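Local coordinates for branched-chain amino acid aminotransferase (PDB 5CE8), which uses pyridoxal 5'-phosphate to transfer amino groups between branched-chain L-amino acids, probably leucine, isoleucine and valine, and 2-oxoglutarate, at residues Thr227-Ala232 with Leu239-Ile244; Arg66-Ala71 with Leu76-Thr81; Asp101-Pro106 with Gly259-Ile264. All blocks are in the same frame, centred on the assembly; numbering follows the deposited sequence.

Interaction 1 (Thr227-Ala232 with Leu239-Ile244); sequences TVISIA and LLEKSI
L239 meets I229 and A232 where helix 223-235 packs on the strand that follows it. The helix is the crossover of a beta-alpha-beta unit whose parallel strands, 209-212 and 239-241, are neighbours in the mixed sheet. The short axes of helix and strand run roughly antiparallel, at 146°, and come no closer than 10.0 Å, a gap filled by apolar side chains. L239 contributes the largest share of the contact. Its CG lies anti to the backbone N (chi1 -173°), which carries both methyls to the helix. CD1 sits between two residues one turn apart, 3.9 Å from CG1 of I229 and 4.1 Å from CB of A232, while CD2 touches the same I229 CG1 from 4.0 Å. The I229 side chain crosses that of L239 at about a right angle and meets it through the CG1 methylene; its CD1 lies toward E241 instead. A232, nearest to L239 in the backbone register, points its CB toward the strand. On the sheet side, F203 of strand 201-206 and L210 of strand 209-212 also pack against L239. Farther along, E241 reaches back to the helix, where its OE2 forms a salt bridge with R225; its other carboxylate oxygen, OE1, lies 4.2 Å from CD1 of I229.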
loop_
_atom_site.group_PDB
_atom_site.type_symbol
_atom_site.label_atom_id
_atom_site.label_comp_id
_atom_site.label_asym_id
_atom_site.label_seq_id
_atom_site.Cartn_x
_atom_site.Cartn_y
_atom_site.Cartn_z
ATOM N N THR A 227 19.539 -12.996 -22.081
ATOM C CA THR A 227 20.502 -12.801 -23.205
ATOM C C THR A 227 21.125 -11.394 -23.237
ATOM O O THR A 227 22.371 -11.254 -23.426
ATOM C CB THR A 227 19.793 -13.195 -24.536
ATOM O OG1 THR A 227 19.292 -14.537 -24.344
ATOM C CG2 THR A 227 20.654 -13.129 -25.648
ATOM N N VAL A 228 20.263 -10.383 -23.172
ATOM C CA VAL A 228 20.702 -8.992 -23.156
ATOM C C VAL A 228 21.744 -8.774 -22.023
ATOM O O VAL A 228 22.787 -8.067 -22.221
ATOM C CB VAL A 228 19.534 -8.041 -23.056
ATOM C CG1 VAL A 228 19.939 -6.610 -22.655
ATOM C CG2 VAL A 228 18.778 -7.976 -24.422
ATOM N N ILE A 229 21.501 -9.420 -20.877
ATOM C CA ILE A 229 22.411 -9.211 -19.747
ATOM C C ILE A 229 23.782 -9.855 -20.169
ATOM O O ILE A 229 24.785 -9.229 -20.020
ATOM C CB ILE A 229 21.790 -9.675 -18.398
ATOM C CG1 ILE A 229 20.757 -8.700 -17.938
ATOM C CG2 ILE A 229 22.854 -9.896 -17.361
ATOM C CD1 ILE A 229 19.755 -9.254 -16.937
ATOM N N SER A 230 23.815 -11.067 -20.744
ATOM C CA SER A 230 25.084 -11.675 -21.260
ATOM C C SER A 230 25.741 -10.824 -22.312
ATOM O O SER A 230 26.976 -10.631 -22.343
ATOM C CB SER A 230 24.717 -12.999 -21.870
ATOM O OG SER A 230 24.232 -13.837 -20.799
ATOM N N ILE A 231 24.930 -10.287 -23.218
ATOM C CA ILE A 231 25.503 -9.453 -24.305
ATOM C C ILE A 231 26.126 -8.229 -23.637
ATOM O O ILE A 231 27.257 -7.853 -23.993
ATOM C CB ILE A 231 24.412 -9.008 -25.294
ATOM C CG1 ILE A 231 24.050 -10.183 -26.247
ATOM C CG2 ILE A 231 24.828 -7.813 -26.093
ATOM C CD1 ILE A 231 22.704 -9.938 -26.886
ATOM N N ALA A 232 25.426 -7.586 -22.732
ATOM C CA ALA A 232 26.075 -6.385 -22.072
ATOM C C ALA A 232 27.452 -6.691 -21.486
ATOM O O ALA A 232 28.343 -5.865 -21.521
ATOM C CB ALA A 232 25.220 -5.772 -21.012
ATOM N N LEU A 239 25.813 -2.581 -16.322
ATOM C CA LEU A 239 24.439 -2.969 -16.223
ATOM C C LEU A 239 23.992 -3.051 -14.763
ATOM O O LEU A 239 24.701 -3.591 -13.902
ATOM C CB LEU A 239 24.177 -4.312 -16.894
ATOM C CG LEU A 239 22.658 -4.621 -16.917
ATOM C CD1 LEU A 239 22.231 -5.097 -18.260
ATOM C CD2 LEU A 239 22.322 -5.637 -15.813
ATOM N N LEU A 240 22.802 -2.530 -14.480
ATOM C CA LEU A 240 22.324 -2.536 -13.086
ATOM C C LEU A 240 20.889 -3.010 -13.165
ATOM O O LEU A 240 20.122 -2.489 -14.025
ATOM C CB LEU A 240 22.340 -1.148 -12.512
ATOM C CG LEU A 240 23.693 -0.612 -12.161
ATOM C CD1 LEU A 240 23.588 0.905 -11.976
ATOM C CD2 LEU A 240 24.331 -1.340 -10.945
ATOM N N GLU A 241 20.583 -3.984 -12.309
ATOM C CA GLU A 241 19.269 -4.400 -12.039
ATOM C C GLU A 241 18.760 -3.662 -10.883
ATOM O O GLU A 241 19.030 -4.068 -9.775
ATOM C CB GLU A 241 19.209 -5.877 -11.804
ATOM C CG GLU A 241 19.534 -6.610 -13.058
ATOM C CD GLU A 241 19.565 -8.080 -12.812
ATOM O OE1 GLU A 241 20.631 -8.606 -12.863
ATOM O OE2 GLU A 241 18.546 -8.703 -12.501
ATOM N N LYS A 242 18.022 -2.572 -11.163
ATOM C CA LYS A 242 17.571 -1.623 -10.136
ATOM C C LYS A 242 16.133 -1.139 -10.498
ATOM O O LYS A 242 15.766 -0.984 -11.692
ATOM C CB LYS A 242 18.625 -0.531 -10.175
ATOM C CG LYS A 242 18.671 0.609 -9.218
ATOM N N SER A 243 15.344 -0.792 -9.493
ATOM C CA SER A 243 14.026 -0.284 -9.791
ATOM C C SER A 243 14.090 0.965 -10.639
ATOM O O SER A 243 15.067 1.763 -10.482
ATOM C CB SER A 243 13.258 -0.023 -8.534
ATOM O OG SER A 243 13.177 -1.236 -7.844
ATOM N N ILE A 244 13.164 1.053 -11.601
ATOM C CA ILE A 244 13.059 2.186 -12.495
ATOM C C ILE A 244 11.828 3.036 -12.181
ATOM O O ILE A 244 10.795 2.514 -12.171
ATOM C CB ILE A 244 12.993 1.666 -13.965
ATOM C CG1 ILE A 244 14.402 1.215 -14.344
ATOM C CG2 ILE A 244 12.640 2.807 -14.911
ATOM C CD1 ILE A 244 14.450 0.495 -15.645
#

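Interaction 2 (Arg66-Ala71 with Leu76-Thr81); sequences RLLRSA and LDVPYT. With PLP (pyridoxal-5'-phosphate), chain D.
A71 and L76 are joined by the polar bond of this contact: L76 N donates to A71 O over 2.9 Å, with an N-H...O angle of 153°. The donor stands 33° out of the carbonyl plane, and the bond spans five residues, from A71 to L76, across the end of helix 60-74. It ties the backbone to the last turns of that helix just as the chain reverses.

The apolar contacts follow from this reversal. A71 CB points into the returning chain and packs closely there, 3.3 Å from O of L76 and 3.5 Å from CG2 of V78. V78 divides its methyls between two helix residues one turn apart: with CG1 anti to the backbone N (chi1 176°), CG2 faces A71 and CG1 meets CD1 of L68 at 3.9 Å. The L68 fork then spreads over backbone, CD1 lying 3.8 Å from O of Y80 and CD2 4.0 Å from C of T81.

The whole is a helix-loop-helix connection. T81 is the N-cap of helix 82-95, its side chain capping a backbone N in the first turn, and its own N is bound in return by E84, as in a capping box. A82 and L85 of that second helix also pack on L68.

Ligand contacts lie at the other end of 66-71. The R66 chain, extended at first and bent at chi3, brings its guanidinium edge-on to the cofactor phosphate, whose phosphorus lies in its plane. NH2 donates to PLP O3P over 2.8 Å, and NH1 adds a weak bond to the same oxygen. NE forms a salt bridge with E44 and NH1 also binds O of E221, which should hold the guanidinium against rotation.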
loop_
_atom_site.group_PDB
_atom_site.type_symbol
_atom_site.label_atom_id
_atom_site.label_comp_id
_atom_site.label_asym_id
_atom_site.label_seq_id
_atom_site.Cartn_x
_atom_site.Cartn_y
_atom_site.Cartn_z
ATOM N N ARG A 66 11.973 -23.483 -18.149
ATOM C CA ARG A 66 11.171 -22.445 -17.534
ATOM C C ARG A 66 9.663 -22.819 -17.541
ATOM O O ARG A 66 8.988 -22.517 -16.553
ATOM C CB ARG A 66 11.371 -21.030 -18.186
ATOM C CG ARG A 66 10.610 -19.996 -17.478
ATOM C CD ARG A 66 10.795 -18.598 -18.037
ATOM N NE ARG A 66 10.251 -18.446 -19.376
ATOM C CZ ARG A 66 10.448 -17.362 -20.156
ATOM N NH1 ARG A 66 11.155 -16.342 -19.717
ATOM N NH2 ARG A 66 9.896 -17.282 -21.371
ATOM N N LEU A 67 9.168 -23.479 -18.602
ATOM C CA LEU A 67 7.769 -24.028 -18.577
ATOM C C LEU A 67 7.489 -24.853 -17.307
ATOM O O LEU A 67 6.400 -24.746 -16.670
ATOM C CB LEU A 67 7.495 -24.940 -19.809
ATOM C CG LEU A 67 6.028 -25.263 -20.187
ATOM C CD1 LEU A 67 5.300 -24.078 -20.888
ATOM C CD2 LEU A 67 5.868 -26.496 -21.004
ATOM N N LEU A 68 8.369 -25.818 -17.108
ATOM C CA LEU A 68 8.385 -26.689 -15.948
ATOM C C LEU A 68 8.474 -25.914 -14.589
ATOM O O LEU A 68 7.795 -26.312 -13.629
ATOM C CB LEU A 68 9.561 -27.656 -16.060
ATOM C CG LEU A 68 9.277 -29.040 -16.648
ATOM C CD1 LEU A 68 8.210 -28.955 -17.693
ATOM C CD2 LEU A 68 10.536 -29.688 -17.161
ATOM N N ARG A 69 9.326 -24.851 -14.498
ATOM C CA ARG A 69 9.404 -24.030 -13.264
ATOM C C ARG A 69 8.063 -23.339 -13.144
ATOM O O ARG A 69 7.510 -23.321 -12.059
ATOM C CB ARG A 69 10.535 -23.019 -13.253
ATOM C CG ARG A 69 11.907 -23.702 -13.116
ATOM C CD ARG A 69 12.972 -22.712 -12.560
ATOM N NE ARG A 69 13.122 -21.660 -13.542
ATOM C CZ ARG A 69 13.761 -21.789 -14.694
ATOM N NH1 ARG A 69 14.371 -22.922 -15.077
ATOM N NH2 ARG A 69 13.770 -20.781 -15.492
ATOM N N SER A 70 7.518 -22.804 -14.243
ATOM C CA SER A 70 6.162 -22.148 -14.232
ATOM C C SER A 70 5.114 -23.037 -13.684
ATOM O O SER A 70 4.346 -22.609 -12.823
ATOM C CB SER A 70 5.773 -21.617 -15.580
ATOM O OG SER A 70 6.480 -20.356 -15.805
ATOM N N ALA A 71 5.115 -24.305 -14.093
ATOM C CA ALA A 71 4.140 -25.271 -13.571
ATOM C C ALA A 71 4.308 -25.554 -12.046
ATOM O O ALA A 71 3.355 -25.620 -11.276
ATOM C CB ALA A 71 4.246 -26.636 -14.338
ATOM N N LEU A 76 0.884 -27.056 -11.192
ATOM C CA LEU A 76 0.395 -27.819 -12.350
ATOM C C LEU A 76 1.354 -29.014 -12.610
ATOM O O LEU A 76 2.568 -28.851 -12.496
ATOM C CB LEU A 76 0.420 -26.830 -13.507
ATOM C CG LEU A 76 -0.040 -27.404 -14.811
ATOM C CD1 LEU A 76 -1.503 -27.833 -14.682
ATOM C CD2 LEU A 76 0.169 -26.411 -15.883
ATOM N N ASP A 77 0.853 -30.237 -12.853
ATOM C CA ASP A 77 1.712 -31.406 -12.884
ATOM C C ASP A 77 1.948 -31.672 -14.380
ATOM O O ASP A 77 1.046 -32.110 -15.099
ATOM C CB ASP A 77 1.040 -32.573 -12.134
ATOM C CG ASP A 77 1.739 -33.928 -12.329
ATOM O OD1 ASP A 77 2.924 -34.014 -12.659
ATOM O OD2 ASP A 77 1.043 -34.943 -12.157
ATOM N N VAL A 78 3.164 -31.385 -14.838
ATOM C CA VAL A 78 3.520 -31.576 -16.257
ATOM C C VAL A 78 4.272 -32.896 -16.390
ATOM O O VAL A 78 5.384 -33.020 -15.929
ATOM C CB VAL A 78 4.315 -30.383 -16.778
ATOM C CG1 VAL A 78 4.767 -30.624 -18.215
ATOM C CG2 VAL A 78 3.455 -29.133 -16.716
ATOM N N PRO A 79 3.676 -33.913 -17.043
ATOM C CA PRO A 79 4.339 -35.208 -17.013
ATOM C C PRO A 79 5.416 -35.407 -18.067
ATOM O O PRO A 79 5.555 -36.486 -18.585
ATOM C CB PRO A 79 3.165 -36.180 -17.236
ATOM C CG PRO A 79 2.207 -35.412 -18.081
ATOM C CD PRO A 79 2.333 -33.987 -17.644
ATOM N N TYR A 80 6.150 -34.381 -18.409
ATOM C CA TYR A 80 7.208 -34.459 -19.403
ATOM C C TYR A 80 8.425 -33.745 -18.923
ATOM O O TYR A 80 8.332 -32.713 -18.255
ATOM C CB TYR A 80 6.772 -33.767 -20.664
ATOM C CG TYR A 80 5.659 -34.453 -21.391
ATOM C CD1 TYR A 80 5.907 -35.619 -22.140
ATOM C CD2 TYR A 80 4.339 -33.975 -21.313
ATOM C CE1 TYR A 80 4.868 -36.239 -22.832
ATOM C CE2 TYR A 80 3.316 -34.598 -21.980
ATOM C CZ TYR A 80 3.571 -35.722 -22.746
ATOM O OH TYR A 80 2.528 -36.369 -23.405
ATOM N N THR A 81 9.588 -34.199 -19.350
ATOM C CA THR A 81 10.802 -33.451 -18.973
ATOM C C THR A 81 11.070 -32.366 -20.021
ATOM O O THR A 81 10.483 -32.297 -21.124
ATOM C CB THR A 81 11.973 -34.397 -18.898
ATOM O OG1 THR A 81 12.122 -34.939 -20.218
ATOM C CG2 THR A 81 11.696 -35.483 -17.910
HETATM N N1 PLP D . 7.328 -10.191 -19.803
HETATM C C2 PLP D . 6.253 -10.945 -19.588
HETATM C C2A PLP D . 5.127 -10.451 -18.730
HETATM C C3 PLP D . 6.093 -12.227 -20.259
HETATM O O3 PLP D . 4.918 -12.956 -20.098
HETATM C C4 PLP D . 7.195 -12.696 -21.145
HETATM C C4A PLP D . 7.153 -14.020 -21.880
HETATM C C5 PLP D . 8.358 -11.772 -21.270
HETATM C C6 PLP D . 8.325 -10.540 -20.559
HETATM C C5A PLP D . 9.546 -12.007 -22.159
HETATM O O4P PLP D . 10.167 -13.213 -21.896
HETATM P P PLP D . 11.052 -13.873 -23.022
HETATM O O1P PLP D . 10.188 -14.109 -24.308
HETATM O O2P PLP D . 12.259 -13.046 -23.148
HETATM O O3P PLP D . 11.413 -15.263 -22.578
#

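Interaction 3 (Asp101-Pro106 with Gly259-Ile264); sequences DLYIRP and GTAAEI. With PLP (pyridoxal-5'-phosphate), chain D.
Y103 reaches from strand 102-109 to T260 and A261 with one side of its ring. Its CB leaves the strand alongside the loop rather than toward it, and CG, anti to the backbone N (chi1 -174°), turns the ring to meet the loop. CE2 then makes the contact, 4.1 Å from CB of A261 and 4.2 Å from CG2 of T260, both methyls approaching obliquely. Beyond it the ring ends in OH, which accepts a 2.8 Å hydrogen bond from NH2 of R105, two residues on along the strand. The oxygen lies close to the guanidinium plane, and the bond is fairly straight at 157°. F133 also meets the ring, and I115 of a neighbouring subunit packs against it.

T260 faces two ways. Its CG2, anti to the backbone N, is given to Y103, whereas OG1 stays beside that N, and both donate to the same phosphate oxygen: OG1 is 2.7 Å and N 2.9 Å from PLP O1P. Y103 thus stands in the second shell, behind a residue that grips the cofactor. With the backbone N atoms of I223 and T224, T260 helps form the PLP phosphate-binding cup of a fold-type IV aminotransferase.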
loop_
_atom_site.group_PDB
_atom_site.type_symbol
_atom_site.label_atom_id
_atom_site.label_comp_id
_atom_site.label_asym_id
_atom_site.label_seq_id
_atom_site.Cartn_x
_atom_site.Cartn_y
_atom_site.Cartn_z
ATOM N N ASP A 101 11.291 -18.358 -40.382
ATOM C CA ASP A 101 11.142 -17.850 -38.989
ATOM C C ASP A 101 9.765 -18.252 -38.453
ATOM O O ASP A 101 8.710 -18.137 -39.151
ATOM C CB ASP A 101 11.256 -16.324 -38.901
ATOM C CG ASP A 101 12.615 -15.810 -39.235
ATOM O OD1 ASP A 101 13.492 -16.639 -39.426
ATOM O OD2 ASP A 101 12.763 -14.555 -39.375
ATOM N N LEU A 102 9.806 -18.786 -37.245
ATOM C CA LEU A 102 8.647 -19.284 -36.517
ATOM C C LEU A 102 8.606 -18.730 -35.099
ATOM O O LEU A 102 9.653 -18.404 -34.565
ATOM C CB LEU A 102 8.747 -20.781 -36.347
ATOM C CG LEU A 102 8.893 -21.702 -37.559
ATOM C CD1 LEU A 102 9.033 -23.172 -37.062
ATOM C CD2 LEU A 102 7.747 -21.462 -38.547
ATOM N N TYR A 103 7.392 -18.623 -34.578
ATOM C CA TYR A 103 7.092 -18.559 -33.164
ATOM C C TYR A 103 6.447 -19.885 -32.795
ATOM O O TYR A 103 5.496 -20.345 -33.411
ATOM C CB TYR A 103 6.143 -17.418 -32.929
ATOM C CG TYR A 103 5.852 -17.149 -31.488
ATOM C CD1 TYR A 103 4.793 -17.787 -30.850
ATOM C CD2 TYR A 103 6.611 -16.242 -30.761
ATOM C CE1 TYR A 103 4.506 -17.541 -29.534
ATOM C CE2 TYR A 103 6.331 -15.989 -29.416
ATOM C CZ TYR A 103 5.246 -16.598 -28.836
ATOM O OH TYR A 103 4.989 -16.430 -27.490
ATOM N N ILE A 104 7.011 -20.521 -31.809
ATOM C CA ILE A 104 6.552 -21.779 -31.265
ATOM C C ILE A 104 5.848 -21.558 -29.857
ATOM O O ILE A 104 6.415 -20.938 -28.926
ATOM C CB ILE A 104 7.777 -22.685 -31.108
ATOM C CG1 ILE A 104 8.452 -22.984 -32.505
ATOM C CG2 ILE A 104 7.405 -24.004 -30.456
ATOM C CD1 ILE A 104 9.958 -23.155 -32.359
ATOM N N ARG A 105 4.619 -22.011 -29.748
ATOM C CA ARG A 105 3.865 -21.910 -28.505
ATOM C C ARG A 105 3.579 -23.250 -27.779
ATOM O O ARG A 105 2.655 -24.027 -28.229
ATOM C CB ARG A 105 2.529 -21.351 -28.847
ATOM C CG ARG A 105 1.569 -21.283 -27.651
ATOM C CD ARG A 105 2.026 -20.522 -26.398
ATOM N NE ARG A 105 2.479 -19.144 -26.546
ATOM C CZ ARG A 105 1.717 -18.060 -26.560
ATOM N NH1 ARG A 105 0.378 -18.074 -26.509
ATOM N NH2 ARG A 105 2.316 -16.900 -26.665
ATOM N N PRO A 106 4.358 -23.553 -26.729
ATOM C CA PRO A 106 4.024 -24.667 -25.837
ATOM C C PRO A 106 2.998 -24.169 -24.862
ATOM O O PRO A 106 3.201 -23.085 -24.258
ATOM C CB PRO A 106 5.324 -25.002 -25.119
ATOM C CG PRO A 106 6.336 -24.326 -25.801
ATOM C CD PRO A 106 5.757 -23.199 -26.628
ATOM N N GLY A 259 11.926 -9.272 -25.720
ATOM C CA GLY A 259 11.068 -10.403 -25.585
ATOM C C GLY A 259 11.253 -11.274 -26.795
ATOM O O GLY A 259 11.808 -10.827 -27.824
ATOM N N THR A 260 10.793 -12.532 -26.656
ATOM C CA THR A 260 10.988 -13.488 -27.662
ATOM C C THR A 260 10.353 -12.898 -28.899
ATOM O O THR A 260 11.052 -12.830 -29.927
ATOM C CB THR A 260 10.487 -14.892 -27.294
ATOM O OG1 THR A 260 11.395 -15.480 -26.345
ATOM C CG2 THR A 260 10.442 -15.852 -28.555
ATOM N N ALA A 261 9.064 -12.464 -28.831
ATOM C CA ALA A 261 8.347 -11.950 -29.997
ATOM C C ALA A 261 8.848 -10.570 -30.350
ATOM O O ALA A 261 8.962 -10.213 -31.520
ATOM C CB ALA A 261 6.825 -11.912 -29.763
ATOM N N ALA A 262 9.122 -9.785 -29.317
ATOM C CA ALA A 262 9.597 -8.413 -29.511
ATOM C C ALA A 262 11.030 -8.277 -30.057
ATOM O O ALA A 262 11.366 -7.196 -30.632
ATOM C CB ALA A 262 9.491 -7.662 -28.159
ATOM N N GLU A 263 11.888 -9.282 -29.797
ATOM C CA GLU A 263 13.356 -9.179 -30.044
ATOM C C GLU A 263 13.860 -7.959 -29.237
ATOM O O GLU A 263 13.689 -7.948 -27.997
ATOM C CB GLU A 263 13.615 -9.171 -31.551
ATOM C CG GLU A 263 12.932 -10.391 -32.239
ATOM C CD GLU A 263 13.191 -10.539 -33.738
ATOM O OE1 GLU A 263 13.423 -11.667 -34.258
ATOM O OE2 GLU A 263 13.111 -9.519 -34.416
ATOM N N ILE A 264 14.505 -7.008 -29.879
ATOM C CA ILE A 264 15.045 -5.780 -29.226
ATOM C C ILE A 264 14.373 -4.662 -29.959
ATOM O O ILE A 264 14.704 -4.421 -31.113
ATOM C CB ILE A 264 16.600 -5.640 -29.396
ATOM C CG1 ILE A 264 17.331 -6.998 -29.156
ATOM C CG2 ILE A 264 17.175 -4.547 -28.471
ATOM C CD1 ILE A 264 17.158 -7.598 -27.775
HETATM N N1 PLP D . 7.328 -10.191 -19.803
HETATM C C2 PLP D . 6.253 -10.945 -19.588
HETATM C C2A PLP D . 5.127 -10.451 -18.730
HETATM C C3 PLP D . 6.093 -12.227 -20.259
HETATM O O3 PLP D . 4.918 -12.956 -20.098
HETATM C C4 PLP D . 7.195 -12.696 -21.145
HETATM C C4A PLP D . 7.153 -14.020 -21.880
HETATM C C5 PLP D . 8.358 -11.772 -21.270
HETATM C C6 PLP D . 8.325 -10.540 -20.559
HETATM C C5A PLP D . 9.546 -12.007 -22.159
HETATM O O4P PLP D . 10.167 -13.213 -21.896
HETATM P P PLP D . 11.052 -13.873 -23.022
HETATM O O1P PLP D . 10.188 -14.109 -24.308
HETATM O O2P PLP D . 12.259 -13.046 -23.148
HETATM O O3P PLP D . 11.413 -15.263 -22.578
#

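Interaction 2 closes first along the chain; interaction 3 then spans from 101-106 to 259-264, with interaction 1 falling between its two halves. The centre of interaction 3 is 20 Å from each of the others, which are 27 Å apart, so the three form a triangle; interaction 3 touches both, while 1 and 2 do not touch each other. It joins a strand of the antiparallel sheet to a loop between strands 254-259 and 265-270 of the mixed sheet. L67 of interaction 2 touches P106, and V228 of interaction 1 packs on I264. Helix 60-74, the start of helix 223-235 with I223 and T224, and the loop after strand 254-259 meet at the cofactor phosphate.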